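Local coordinates for uncharacterized protein (Helicobacter pylori, PDB 4O5J) that acts as the outer-membrane adhesin SabA and probably attaches the bacterium to host cells by binding sialic acid-bearing sugars through its extracellular domain, at residues Gln39-Val44 against Asn386-Leu391; Glu140-Asp145 against Ala213-Asn218; Lys285-Phe290 against Ser366-Val371. One frame throughout, in Å; residues are numbered along the deposited sequence.

Interaction 1: Gln39-Val44 against Asn386-Leu391; sequences QYLNQV and NDAKTL
D387 meets Y40 across an antiparallel helix pair, in which helix 29-54 and helix 343-396 run alongside each other near the two ends of the modelled chain. The axes of the short segments come within 8.9 Å at an angle of 149°. D387 lays its CB almost squarely over the ring of Y40, 3.6 Å from the ring centroid, as a CH-pi contact. Its CG lies beside its own backbone N (chi1 -74°), which carries the carboxylate toward the phenol end of the ring: OD2 is 3.8 Å from Y40 CE2. The carboxylate is not hydrogen-bonded to the tyrosine hydroxyl, so apolar contact holds the pair. A388 follows, at the point where the backbones are nearest. Its CB lies 4.1 Å from Y40 CB and packs tightly against a branch of L41, with L41 CD2 only 3.5 Å from A388 CB; L37, earlier on the same helix, also touches this methyl. One turn on from D387, L391 reaches the rim of the tyrosine, its CD2 near the ring plane and 3.8 Å from Y40 CD1.

Interaction 2: Glu140-Asp145 against Ala213-Asn218; sequences ENCAMD and AMMWKN
C142 is the half-cystine that packs segment 140-145 against segment 213-218, and its side chain can be followed outward atom by atom. CB sits 3.9 Å from A213 O and 4.0 Å from M215 SD. SG lies beside the backbone N of C142 (chi1 -59°) and touches two apolar partners, 3.8 Å from A213 CB and 3.9 Å from M215 CG. SG ends in a disulfide to C136, just past helix 130-135. M215, extended as far as SD, runs alongside the cysteine with CG and SD; the bend comes at the last torsion.

One backbone bond links the segments. A213 N donates to N141 O over 2.7 Å, nearly straight at 166° and in the carbonyl plane. The same alanine turns its CB toward E140, whose CG approaches to 3.5 Å, although this glutamate is poorly ordered. N141 points its side chain the other way, where it braces its own turn. OD1 accepts from A143 N at 3.0 Å, with the donor well above the amide plane, and also receives K113 NZ; ND2 gives to A143 O and to K211 O. Both ends of the amide are thus occupied, which would hold its rotation.

Further backbone bonds run from C142 and M144 to F109 and from M215 to T107, so the region around 107-109 borders both segments, while T234 touches C142, A213 and M215. This buried, loop-rich junction of the adhesion domain joins the loop leading into strand 143-144 to the start of strand 214-215, although each strand pairs elsewhere, with 109-110 and 234-235 respectively. In it, an Asx turn from N141 to A143 holds C142, one cysteine of the short C136-C142 disulfide loop, at its middle.

Interaction 3: Lys285-Phe290 against Ser366-Val371; sequences KDIYTF and SVARDV
I287 comes first along segment 285-290 to touch the opposing helix, and does so with both main chain and side chain. I287 O lies 3.8 Å from A368 CB. Its CG2 branch leans over the same methyl at 4.2 Å and also reaches V371 CG1, about one turn further along, at 4.3 Å. Because alanine offers a single carbon here, the two backbones can come close: the CA atoms of Y288 and A368 are 4.9 Å apart.

Y288 stands at that near point. With CG placed opposite its backbone N and beside the carbonyl carbon, the ring swings across to R369, although the CB itself does not aim at the other helix. One face receives R369 CA in a CH-pi contact, 4.0 Å from the ring centroid and 23° off the normal, displaced toward the rim. From there the arginine chain runs out along the tyrosine, with CB 3.7 Å from Y288 CE1 and CD 3.6 Å from Y288 OH. The contact is thus aliphatic packing, made by CA, CB, CG and CD of the arginine, while the guanidinium approaches only the hydroxyl, through NH1. The guanidinium plane stands at 83° to the ring. The ring of Y372 also meets Y288.

F290 leads off to L67 and T71 of helix 57-76 and to L266 of helix 241-268. On the second helix, D370 bonds S50 and N53 of helix 29-54.

Helix 281-309 and helix 343-396 therefore meet as an antiparallel pair, the segment axes 8.2 Å apart and at 150°, with a small residue at the crossing. Such close pairing within a larger helical bundle is consistent with the tetratricopeptide-repeat character of the adhesin.

From the N terminus, helix 29-54 leaves with the first half of interaction 1, whose partner is reached only near the end of the modelled chain. That long loop encloses the other two contacts. Interaction 2 closes first, across helices 146-163 and 193-209, and joins the loop leading into strand 143-144 to the start of strand 214-215. Interaction 3 follows, bringing helix 281-309 onto helix 343-396; the two inner loops do not cross. Helix 343-396 serves both helical contacts, whose centres lie about 26 Å apart on the same side of the chain's centre. Interaction 2 lies on the opposite side, its centre about 69 Å from that of interaction 1 and about 53 Å from interaction 3's.

Interaction 1: Gln39-Val44 against Asn386-Leu391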
ATOM      1  N   GLN A  39      35.456  17.044  -9.609  1.00 55.42           N
ATOM      2  CA  GLN A  39      34.183  17.201  -8.906  1.00 52.79           C
ATOM      3  C   GLN A  39      33.528  18.518  -9.216  1.00 53.81           C
ATOM      4  O   GLN A  39      32.320  18.581  -9.461  1.00 61.09           O
ATOM      5  CB  GLN A  39      34.363  17.060  -7.403  1.00 56.35           C
ATOM      6  CG  GLN A  39      34.722  15.616  -7.039  1.00 68.09           C
ATOM      7  CD  GLN A  39      35.084  15.493  -5.569  1.00 79.05           C
ATOM      8  OE1 GLN A  39      34.981  16.454  -4.827  1.00 91.33           O
ATOM      9  NE2 GLN A  39      35.519  14.324  -5.148  1.00 85.81           N
ATOM     10  N   TYR A  40      34.319  19.572  -9.216  1.00 56.05           N
ATOM     11  CA  TYR A  40      33.805  20.891  -9.557  1.00 58.30           C
ATOM     12  C   TYR A  40      33.176  20.931 -10.949  1.00 60.38           C
ATOM     13  O   TYR A  40      32.115  21.521 -11.154  1.00 61.10           O
ATOM     14  CB  TYR A  40      34.906  21.922  -9.486  1.00 54.63           C
ATOM     15  CG  TYR A  40      35.225  22.417  -8.101  1.00 66.80           C
ATOM     16  CD1 TYR A  40      36.535  22.828  -7.774  1.00 78.82           C
ATOM     17  CD2 TYR A  40      34.230  22.527  -7.137  1.00 71.70           C
ATOM     18  CE1 TYR A  40      36.845  23.310  -6.526  1.00 75.54           C
ATOM     19  CE2 TYR A  40      34.539  23.007  -5.871  1.00 78.41           C
ATOM     20  CZ  TYR A  40      35.852  23.389  -5.597  1.00 81.93           C
ATOM     21  OH  TYR A  40      36.219  23.877  -4.398  1.00 96.81           O
ATOM     22  N   LEU A  41      33.830  20.307 -11.904  1.00 51.60           N
ATOM     23  CA  LEU A  41      33.381  20.349 -13.285  1.00 53.81           C
ATOM     24  C   LEU A  41      32.127  19.487 -13.472  1.00 56.78           C
ATOM     25  O   LEU A  41      31.281  19.824 -14.314  1.00 62.32           O
ATOM     26  CB  LEU A  41      34.501  19.885 -14.253  1.00 42.82           C
ATOM     27  CG  LEU A  41      35.544  20.999 -14.342  1.00 50.67           C
ATOM     28  CD1 LEU A  41      36.624  20.673 -15.282  1.00 50.88           C
ATOM     29  CD2 LEU A  41      34.923  22.329 -14.802  1.00 51.04           C
ATOM     30  N   ASN A  42      32.033  18.377 -12.744  1.00 50.99           N
ATOM     31  CA  ASN A  42      30.801  17.568 -12.764  1.00 54.59           C
ATOM     32  C   ASN A  42      29.653  18.330 -12.134  1.00 55.16           C
ATOM     33  O   ASN A  42      28.489  18.232 -12.573  1.00 60.96           O
ATOM     34  CB  ASN A  42      30.994  16.236 -12.089  1.00 49.94           C
ATOM     35  CG  ASN A  42      31.587  15.235 -13.027  1.00 59.41           C
ATOM     36  OD1 ASN A  42      31.382  15.272 -14.250  1.00 69.17           O
ATOM     37  ND2 ASN A  42      32.297  14.311 -12.470  1.00 60.40           N
ATOM     38  N   GLN A  43      29.995  19.099 -11.119  1.00 52.65           N
ATOM     39  CA  GLN A  43      29.000  19.959 -10.471  1.00 56.14           C
ATOM     40  C   GLN A  43      28.496  21.015 -11.476  1.00 54.78           C
ATOM     41  O   GLN A  43      27.299  21.223 -11.623  1.00 58.33           O
ATOM     42  CB  GLN A  43      29.612  20.570  -9.234  1.00 58.84           C
ATOM     43  CG  GLN A  43      28.682  21.442  -8.450  1.00 76.44           C
ATOM     44  CD  GLN A  43      29.369  21.955  -7.199  1.00117.16           C
ATOM     45  OE1 GLN A  43      30.266  21.300  -6.641  1.00103.99           O
ATOM     46  NE2 GLN A  43      28.962  23.135  -6.749  1.00115.80           N
ATOM     47  N   VAL A  44      29.421  21.638 -12.200  1.00 51.78           N
ATOM     48  CA  VAL A  44      29.050  22.587 -13.234  1.00 51.72           C
ATOM     49  C   VAL A  44      28.157  21.935 -14.297  1.00 52.98           C
ATOM     50  O   VAL A  44      27.127  22.504 -14.680  1.00 57.10           O
ATOM     51  CB  VAL A  44      30.274  23.207 -13.916  1.00 56.25           C
ATOM     52  CG1 VAL A  44      29.896  23.883 -15.260  1.00 50.10           C
ATOM     53  CG2 VAL A  44      31.001  24.174 -12.977  1.00 51.56           C
ATOM     54  N   ASN A 386      33.772  29.286 -11.302  1.00 61.24           N
ATOM     55  CA  ASN A 386      34.943  30.002 -10.822  1.00 56.04           C
ATOM     56  C   ASN A 386      35.939  29.104 -10.053  1.00 66.47           C
ATOM     57  O   ASN A 386      37.160  29.225 -10.228  1.00 67.66           O
ATOM     58  CB  ASN A 386      34.547  31.204  -9.972  1.00 56.56           C
ATOM     59  CG  ASN A 386      33.803  32.247 -10.799  1.00 83.76           C
ATOM     60  OD1 ASN A 386      33.673  32.137 -12.032  1.00 95.08           O
ATOM     61  ND2 ASN A 386      33.267  33.237 -10.117  1.00 97.98           N
ATOM     62  N   ASP A 387      35.414  28.216  -9.209  1.00 60.99           N
ATOM     63  CA  ASP A 387      36.240  27.306  -8.456  1.00 58.89           C
ATOM     64  C   ASP A 387      37.068  26.473  -9.416  1.00 61.14           C
ATOM     65  O   ASP A 387      38.288  26.402  -9.292  1.00 67.99           O
ATOM     66  CB  ASP A 387      35.362  26.413  -7.606  1.00 67.01           C
ATOM     67  CG  ASP A 387      34.784  27.148  -6.417  1.00 74.25           C
ATOM     68  OD1 ASP A 387      35.371  28.191  -6.068  1.00 79.10           O
ATOM     69  OD2 ASP A 387      33.749  26.708  -5.835  1.00 82.59           O
ATOM     70  N   ALA A 388      36.410  25.895 -10.408  1.00 52.08           N
ATOM     71  CA  ALA A 388      37.111  25.106 -11.408  1.00 55.57           C
ATOM     72  C   ALA A 388      38.172  25.931 -12.157  1.00 61.94           C
ATOM     73  O   ALA A 388      39.304  25.511 -12.272  1.00 64.04           O
ATOM     74  CB  ALA A 388      36.122  24.507 -12.387  1.00 46.87           C
ATOM     75  N   LYS A 389      37.809  27.111 -12.662  1.00 56.25           N
ATOM     76  CA  LYS A 389      38.740  27.975 -13.399  1.00 55.53           C
ATOM     77  C   LYS A 389      39.976  28.258 -12.545  1.00 63.11           C
ATOM     78  O   LYS A 389      41.119  28.180 -13.032  1.00 63.55           O
ATOM     79  CB  LYS A 389      38.049  29.282 -13.768  1.00 57.29           C
ATOM     80  CG  LYS A 389      38.883  30.218 -14.558  1.00 58.00           C
ATOM     81  CD  LYS A 389      38.151  31.500 -14.954  1.00 74.63           C
ATOM     82  CE  LYS A 389      39.220  32.417 -15.507  1.00 85.24           C
ATOM     83  NZ  LYS A 389      38.712  33.731 -15.928  1.00 93.96           N
ATOM     84  N   THR A 390      39.745  28.542 -11.264  1.00 60.05           N
ATOM     85  CA  THR A 390      40.810  28.827 -10.318  1.00 53.72           C
ATOM     86  C   THR A 390      41.737  27.616 -10.098  1.00 62.79           C
ATOM     87  O   THR A 390      42.965  27.730 -10.166  1.00 62.30           O
ATOM     88  CB  THR A 390      40.208  29.239  -8.977  1.00 59.92           C
ATOM     89  OG1 THR A 390      39.590  30.510  -9.176  1.00 66.32           O
ATOM     90  CG2 THR A 390      41.266  29.356  -7.893  1.00 63.33           C
ATOM     91  N   LEU A 391      41.121  26.473  -9.819  1.00 64.97           N
ATOM     92  CA  LEU A 391      41.818  25.248  -9.503  1.00 60.40           C
ATOM     93  C   LEU A 391      42.661  24.802 -10.712  1.00 67.74           C
ATOM     94  O   LEU A 391      43.849  24.406 -10.577  1.00 61.34           O
ATOM     95  CB  LEU A 391      40.797  24.182  -9.125  1.00 51.78           C
ATOM     96  CG  LEU A 391      41.396  22.937  -8.507  1.00 56.39           C
ATOM     97  CD1 LEU A 391      42.517  23.270  -7.543  1.00 67.96           C
ATOM     98  CD2 LEU A 391      40.314  22.171  -7.797  1.00 57.44           C
TER

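Interaction 2: Glu140-Asp145 against Ala213-Asn218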
ATOM      1  N   GLU A 140      -1.797 -19.644  26.227  1.00 78.84           N
ATOM      2  CA  GLU A 140      -2.774 -18.921  25.540  1.00 78.21           C
ATOM      3  C   GLU A 140      -4.260 -19.433  25.775  1.00 82.66           C
ATOM      4  O   GLU A 140      -4.487 -20.636  25.915  1.00 81.15           O
ATOM      5  CB  GLU A 140      -2.391 -18.860  24.047  1.00 91.96           C
ATOM      6  CG  GLU A 140      -2.589 -20.170  23.298  1.00 85.55           C
ATOM      7  CD  GLU A 140      -1.481 -21.122  23.536  1.00 85.53           C
ATOM      8  OE1 GLU A 140      -0.332 -20.789  23.044  1.00 73.76           O
ATOM      9  OE2 GLU A 140      -1.802 -22.139  24.233  1.00 81.19           O
ATOM     10  N   ASN A 141      -5.226 -18.501  25.859  1.00 57.32           N
ATOM     11  CA  ASN A 141      -6.652 -18.764  25.845  1.00 38.81           C
ATOM     12  C   ASN A 141      -7.134 -18.813  24.375  1.00 41.42           C
ATOM     13  O   ASN A 141      -6.749 -17.942  23.563  1.00 40.54           O
ATOM     14  CB  ASN A 141      -7.343 -17.630  26.544  1.00 33.65           C
ATOM     15  CG  ASN A 141      -8.828 -17.516  26.164  1.00 45.63           C
ATOM     16  OD1 ASN A 141      -9.638 -18.464  26.340  1.00 45.35           O
ATOM     17  ND2 ASN A 141      -9.210 -16.336  25.663  1.00 42.24           N
ATOM     18  N   CYS A 142      -7.969 -19.804  24.035  1.00 29.28           N
ATOM     19  CA  CYS A 142      -8.506 -19.937  22.670  1.00 36.01           C
ATOM     20  C   CYS A 142     -10.039 -19.757  22.587  1.00 36.09           C
ATOM     21  O   CYS A 142     -10.646 -20.118  21.580  1.00 37.55           O
ATOM     22  CB  CYS A 142      -8.120 -21.254  22.024  1.00 32.57           C
ATOM     23  SG  CYS A 142      -6.290 -21.428  21.944  1.00 41.66           S
ATOM     24  N   ALA A 143     -10.664 -19.228  23.641  1.00 37.16           N
ATOM     25  CA  ALA A 143     -12.091 -18.976  23.606  1.00 33.36           C
ATOM     26  C   ALA A 143     -12.387 -17.501  23.434  1.00 30.04           C
ATOM     27  O   ALA A 143     -11.559 -16.641  23.757  1.00 37.43           O
ATOM     28  CB  ALA A 143     -12.767 -19.539  24.845  1.00 27.38           C
ATOM     29  N   MET A 144     -13.574 -17.187  22.920  1.00 32.37           N
ATOM     30  CA  MET A 144     -13.974 -15.774  22.753  1.00 31.31           C
ATOM     31  C   MET A 144     -15.423 -15.572  23.247  1.00 32.64           C
ATOM     32  O   MET A 144     -16.293 -16.409  23.010  1.00 38.87           O
ATOM     33  CB  MET A 144     -13.872 -15.364  21.303  1.00 30.34           C
ATOM     34  CG  MET A 144     -14.137 -13.916  21.076  1.00 28.86           C
ATOM     35  SD  MET A 144     -14.171 -13.523  19.320  1.00 35.12           S
ATOM     36  CE  MET A 144     -12.454 -13.974  18.786  1.00 32.68           C
ATOM     37  N   ASP A 145     -15.653 -14.471  23.944  1.00 39.40           N
ATOM     38  CA  ASP A 145     -16.989 -14.072  24.396  1.00 39.65           C
ATOM     39  C   ASP A 145     -17.894 -13.815  23.161  1.00 38.44           C
ATOM     40  O   ASP A 145     -17.469 -13.199  22.148  1.00 39.70           O
ATOM     41  CB  ASP A 145     -16.857 -12.811  25.266  1.00 52.87           C
ATOM     42  CG  ASP A 145     -18.142 -12.208  25.553  1.00 75.99           C
ATOM     43  OD1 ASP A 145     -18.581 -12.331  26.705  1.00 99.93           O
ATOM     44  OD2 ASP A 145     -18.745 -11.620  24.615  1.00104.41           O
ATOM     45  N   ALA A 213      -6.413 -16.757  21.172  1.00 35.99           N
ATOM     46  CA  ALA A 213      -5.411 -17.315  20.223  1.00 32.48           C
ATOM     47  C   ALA A 213      -6.093 -18.042  19.097  1.00 36.25           C
ATOM     48  O   ALA A 213      -7.174 -18.611  19.293  1.00 36.27           O
ATOM     49  CB  ALA A 213      -4.465 -18.247  21.003  1.00 26.08           C
ATOM     50  N   MET A 214      -5.502 -18.041  17.905  1.00 33.26           N
ATOM     51  CA  MET A 214      -6.084 -18.802  16.818  1.00 31.26           C
ATOM     52  C   MET A 214      -5.419 -20.170  16.667  1.00 33.43           C
ATOM     53  O   MET A 214      -4.161 -20.290  16.659  1.00 32.84           O
ATOM     54  CB  MET A 214      -6.070 -17.986  15.489  1.00 28.51           C
ATOM     55  CG  MET A 214      -4.716 -17.563  15.016  1.00 29.68           C
ATOM     56  SD  MET A 214      -4.783 -16.553  13.499  1.00 36.70           S
ATOM     57  CE  MET A 214      -5.402 -17.724  12.268  1.00 28.62           C
ATOM     58  N   MET A 215      -6.234 -21.216  16.531  1.00 28.52           N
ATOM     59  CA  MET A 215      -5.737 -22.577  16.377  1.00 27.84           C
ATOM     60  C   MET A 215      -5.655 -22.915  14.877  1.00 25.00           C
ATOM     61  O   MET A 215      -6.673 -23.320  14.266  1.00 30.66           O
ATOM     62  CB  MET A 215      -6.682 -23.542  17.087  1.00 23.66           C
ATOM     63  CG  MET A 215      -6.772 -23.279  18.586  1.00 28.16           C
ATOM     64  SD  MET A 215      -7.963 -24.361  19.467  1.00 35.03           S
ATOM     65  CE  MET A 215      -9.548 -23.725  18.856  1.00 28.43           C
ATOM     66  N   TRP A 216      -4.495 -22.732  14.268  1.00 25.95           N
ATOM     67  CA  TRP A 216      -4.338 -23.001  12.827  1.00 28.52           C
ATOM     68  C   TRP A 216      -4.651 -24.432  12.444  1.00 30.41           C
ATOM     69  O   TRP A 216      -5.022 -24.693  11.312  1.00 27.94           O
ATOM     70  CB  TRP A 216      -2.959 -22.625  12.316  1.00 24.85           C
ATOM     71  CG  TRP A 216      -2.748 -21.149  12.202  1.00 29.41           C
ATOM     72  CD1 TRP A 216      -2.530 -20.257  13.227  1.00 27.54           C
ATOM     73  CD2 TRP A 216      -2.661 -20.376  10.966  1.00 31.09           C
ATOM     74  NE1 TRP A 216      -2.355 -18.964  12.716  1.00 31.70           N
ATOM     75  CE2 TRP A 216      -2.420 -19.003  11.343  1.00 28.66           C
ATOM     76  CE3 TRP A 216      -2.753 -20.696   9.603  1.00 32.55           C
ATOM     77  CZ2 TRP A 216      -2.270 -18.000  10.398  1.00 31.98           C
ATOM     78  CZ3 TRP A 216      -2.617 -19.705   8.662  1.00 30.20           C
ATOM     79  CH2 TRP A 216      -2.383 -18.366   9.031  1.00 32.77           C
ATOM     80  N   LYS A 217      -4.512 -25.383  13.387  1.00 29.67           N
ATOM     81  CA  LYS A 217      -4.838 -26.764  13.091  1.00 31.63           C
ATOM     82  C   LYS A 217      -6.331 -26.925  12.752  1.00 34.71           C
ATOM     83  O   LYS A 217      -6.707 -27.892  12.049  1.00 35.28           O
ATOM     84  CB  LYS A 217      -4.460 -27.669  14.269  1.00 27.72           C
ATOM     85  CG  LYS A 217      -4.618 -29.139  13.989  1.00 28.45           C
ATOM     86  CD  LYS A 217      -3.653 -29.595  12.815  1.00 31.91           C
ATOM     87  CE  LYS A 217      -3.837 -31.099  12.510  1.00 36.38           C
ATOM     88  NZ  LYS A 217      -2.976 -31.533  11.383  1.00 34.03           N
ATOM     89  N   ASN A 218      -7.195 -25.989  13.234  1.00 32.06           N
ATOM     90  CA  ASN A 218      -8.625 -26.027  12.875  1.00 29.22           C
ATOM     91  C   ASN A 218      -8.844 -25.772  11.373  1.00 31.61           C
ATOM     92  O   ASN A 218      -9.916 -26.121  10.833  1.00 35.44           O
ATOM     93  CB  ASN A 218      -9.448 -25.008  13.707  1.00 28.59           C
ATOM     94  CG  ASN A 218      -9.841 -25.556  15.057  1.00 28.43           C
ATOM     95  OD1 ASN A 218      -9.256 -26.522  15.557  1.00 33.66           O
ATOM     96  ND2 ASN A 218     -10.876 -24.938  15.681  1.00 29.35           N
TER

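Interaction 3: Lys285-Phe290 against Ser366-Val371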
ATOM      1  N   LYS A 285       6.994  26.389  -7.070  1.00 65.29           N
ATOM      2  CA  LYS A 285       6.964  25.720  -5.791  1.00 65.18           C
ATOM      3  C   LYS A 285       5.868  24.649  -5.804  1.00 66.50           C
ATOM      4  O   LYS A 285       5.998  23.564  -5.218  1.00 67.10           O
ATOM      5  CB  LYS A 285       6.733  26.750  -4.689  1.00 71.34           C
ATOM      6  CG  LYS A 285       6.653  26.105  -3.350  1.00 79.50           C
ATOM      7  CD  LYS A 285       6.108  27.008  -2.280  1.00 87.80           C
ATOM      8  CE  LYS A 285       5.838  26.107  -1.079  1.00 99.46           C
ATOM      9  NZ  LYS A 285       5.153  26.842   0.006  1.00115.01           N
ATOM     10  N   ASP A 286       4.812  24.923  -6.549  1.00 60.23           N
ATOM     11  CA  ASP A 286       3.656  24.008  -6.569  1.00 65.90           C
ATOM     12  C   ASP A 286       3.944  22.754  -7.365  1.00 65.35           C
ATOM     13  O   ASP A 286       3.552  21.667  -6.936  1.00 62.74           O
ATOM     14  CB  ASP A 286       2.355  24.683  -7.097  1.00 61.62           C
ATOM     15  CG  ASP A 286       1.657  25.557  -6.010  1.00 85.54           C
ATOM     16  OD1 ASP A 286       2.000  25.381  -4.802  1.00 80.31           O
ATOM     17  OD2 ASP A 286       0.764  26.435  -6.347  1.00 86.49           O
ATOM     18  N   ILE A 287       4.595  22.888  -8.525  1.00 56.18           N
ATOM     19  CA  ILE A 287       4.860  21.721  -9.340  1.00 50.78           C
ATOM     20  C   ILE A 287       5.823  20.823  -8.558  1.00 54.03           C
ATOM     21  O   ILE A 287       5.729  19.607  -8.650  1.00 56.48           O
ATOM     22  CB  ILE A 287       5.395  22.071 -10.750  1.00 54.13           C
ATOM     23  CG1 ILE A 287       5.381  20.832 -11.653  1.00 50.83           C
ATOM     24  CG2 ILE A 287       6.789  22.690 -10.692  1.00 48.96           C
ATOM     25  CD1 ILE A 287       5.839  21.159 -13.062  1.00 51.55           C
ATOM     26  N   TYR A 288       6.706  21.428  -7.757  1.00 56.47           N
ATOM     27  CA  TYR A 288       7.660  20.638  -6.995  1.00 58.55           C
ATOM     28  C   TYR A 288       6.964  19.820  -5.896  1.00 60.25           C
ATOM     29  O   TYR A 288       7.151  18.604  -5.763  1.00 55.54           O
ATOM     30  CB  TYR A 288       8.728  21.537  -6.434  1.00 52.87           C
ATOM     31  CG  TYR A 288       9.893  20.808  -5.816  1.00 58.87           C
ATOM     32  CD1 TYR A 288      10.238  19.526  -6.224  1.00 61.56           C
ATOM     33  CD2 TYR A 288      10.692  21.426  -4.867  1.00 60.13           C
ATOM     34  CE1 TYR A 288      11.310  18.848  -5.646  1.00 55.91           C
ATOM     35  CE2 TYR A 288      11.757  20.776  -4.298  1.00 65.00           C
ATOM     36  CZ  TYR A 288      12.064  19.485  -4.690  1.00 60.74           C
ATOM     37  OH  TYR A 288      13.144  18.873  -4.133  1.00 64.38           O
ATOM     38  N   THR A 289       6.121  20.484  -5.130  1.00 58.10           N
ATOM     39  CA  THR A 289       5.318  19.833  -4.130  1.00 53.74           C
ATOM     40  C   THR A 289       4.456  18.771  -4.757  1.00 51.45           C
ATOM     41  O   THR A 289       4.345  17.670  -4.234  1.00 51.93           O
ATOM     42  CB  THR A 289       4.398  20.858  -3.469  1.00 53.66           C
ATOM     43  OG1 THR A 289       5.216  21.875  -2.923  1.00 54.29           O
ATOM     44  CG2 THR A 289       3.591  20.236  -2.352  1.00 48.06           C
ATOM     45  N   PHE A 290       3.839  19.106  -5.876  1.00 52.04           N
ATOM     46  CA  PHE A 290       3.004  18.162  -6.607  1.00 50.29           C
ATOM     47  C   PHE A 290       3.795  16.873  -6.905  1.00 51.84           C
ATOM     48  O   PHE A 290       3.367  15.752  -6.589  1.00 52.72           O
ATOM     49  CB  PHE A 290       2.564  18.821  -7.912  1.00 48.81           C
ATOM     50  CG  PHE A 290       1.542  18.041  -8.686  1.00 52.08           C
ATOM     51  CD1 PHE A 290       0.625  17.229  -8.037  1.00 56.15           C
ATOM     52  CD2 PHE A 290       1.489  18.130 -10.081  1.00 51.91           C
ATOM     53  CE1 PHE A 290      -0.328  16.506  -8.759  1.00 61.79           C
ATOM     54  CE2 PHE A 290       0.530  17.411 -10.800  1.00 53.99           C
ATOM     55  CZ  PHE A 290      -0.380  16.621 -10.152  1.00 57.88           C
ATOM     56  N   SER A 366      12.377  15.155 -11.104  1.00 47.85           N
ATOM     57  CA  SER A 366      13.637  15.773 -11.377  1.00 49.71           C
ATOM     58  C   SER A 366      13.517  17.152 -12.078  1.00 52.28           C
ATOM     59  O   SER A 366      14.195  18.127 -11.715  1.00 54.53           O
ATOM     60  CB  SER A 366      14.450  14.856 -12.267  1.00 48.72           C
ATOM     61  OG  SER A 366      15.689  14.957 -11.746  1.00 67.86           O
ATOM     62  N   VAL A 367      12.676  17.209 -13.104  1.00 53.01           N
ATOM     63  CA  VAL A 367      12.438  18.442 -13.824  1.00 54.50           C
ATOM     64  C   VAL A 367      11.775  19.455 -12.878  1.00 58.67           C
ATOM     65  O   VAL A 367      12.133  20.643 -12.876  1.00 57.98           O
ATOM     66  CB  VAL A 367      11.555  18.179 -15.044  1.00 50.55           C
ATOM     67  CG1 VAL A 367      11.196  19.485 -15.778  1.00 44.51           C
ATOM     68  CG2 VAL A 367      12.259  17.144 -15.949  1.00 47.93           C
ATOM     69  N   ALA A 368      10.859  18.981 -12.049  1.00 56.55           N
ATOM     70  CA  ALA A 368      10.156  19.896 -11.117  1.00 56.65           C
ATOM     71  C   ALA A 368      11.162  20.502 -10.133  1.00 62.49           C
ATOM     72  O   ALA A 368      11.098  21.702  -9.834  1.00 58.27           O
ATOM     73  CB  ALA A 368       9.060  19.171 -10.354  1.00 51.98           C
ATOM     74  N   ARG A 369      12.081  19.667  -9.623  1.00 51.80           N
ATOM     75  CA  ARG A 369      13.083  20.143  -8.708  1.00 53.70           C
ATOM     76  C   ARG A 369      13.936  21.212  -9.395  1.00 59.26           C
ATOM     77  O   ARG A 369      14.290  22.243  -8.787  1.00 62.46           O
ATOM     78  CB  ARG A 369      13.937  18.979  -8.200  1.00 56.33           C
ATOM     79  CG  ARG A 369      15.125  19.382  -7.317  1.00 53.51           C
ATOM     80  CD  ARG A 369      15.702  18.158  -6.548  1.00 56.49           C
ATOM     81  NE  ARG A 369      15.682  16.972  -7.383  1.00 83.33           N
ATOM     82  CZ  ARG A 369      15.103  15.797  -7.041  1.00100.34           C
ATOM     83  NH1 ARG A 369      14.496  15.633  -5.844  1.00 98.01           N
ATOM     84  NH2 ARG A 369      15.135  14.750  -7.883  1.00 89.45           N
ATOM     85  N   ASP A 370      14.269  20.997 -10.668  1.00 56.38           N
ATOM     86  CA  ASP A 370      15.098  21.984 -11.378  1.00 52.17           C
ATOM     87  C   ASP A 370      14.339  23.310 -11.569  1.00 58.69           C
ATOM     88  O   ASP A 370      14.920  24.395 -11.452  1.00 65.77           O
ATOM     89  CB  ASP A 370      15.493  21.447 -12.741  1.00 61.04           C
ATOM     90  CG  ASP A 370      16.465  20.220 -12.656  1.00 69.44           C
ATOM     91  OD1 ASP A 370      17.181  20.042 -11.620  1.00 66.72           O
ATOM     92  OD2 ASP A 370      16.531  19.423 -13.638  1.00 71.56           O
ATOM     93  N   VAL A 371      13.059  23.226 -11.911  1.00 59.79           N
ATOM     94  CA  VAL A 371      12.197  24.437 -12.023  1.00 55.99           C
ATOM     95  C   VAL A 371      12.231  25.156 -10.707  1.00 56.46           C
ATOM     96  O   VAL A 371      12.434  26.349 -10.667  1.00 65.76           O
ATOM     97  CB  VAL A 371      10.755  24.087 -12.437  1.00 58.71           C
ATOM     98  CG1 VAL A 371       9.782  25.282 -12.276  1.00 52.95           C
ATOM     99  CG2 VAL A 371      10.747  23.566 -13.870  1.00 58.29           C
TER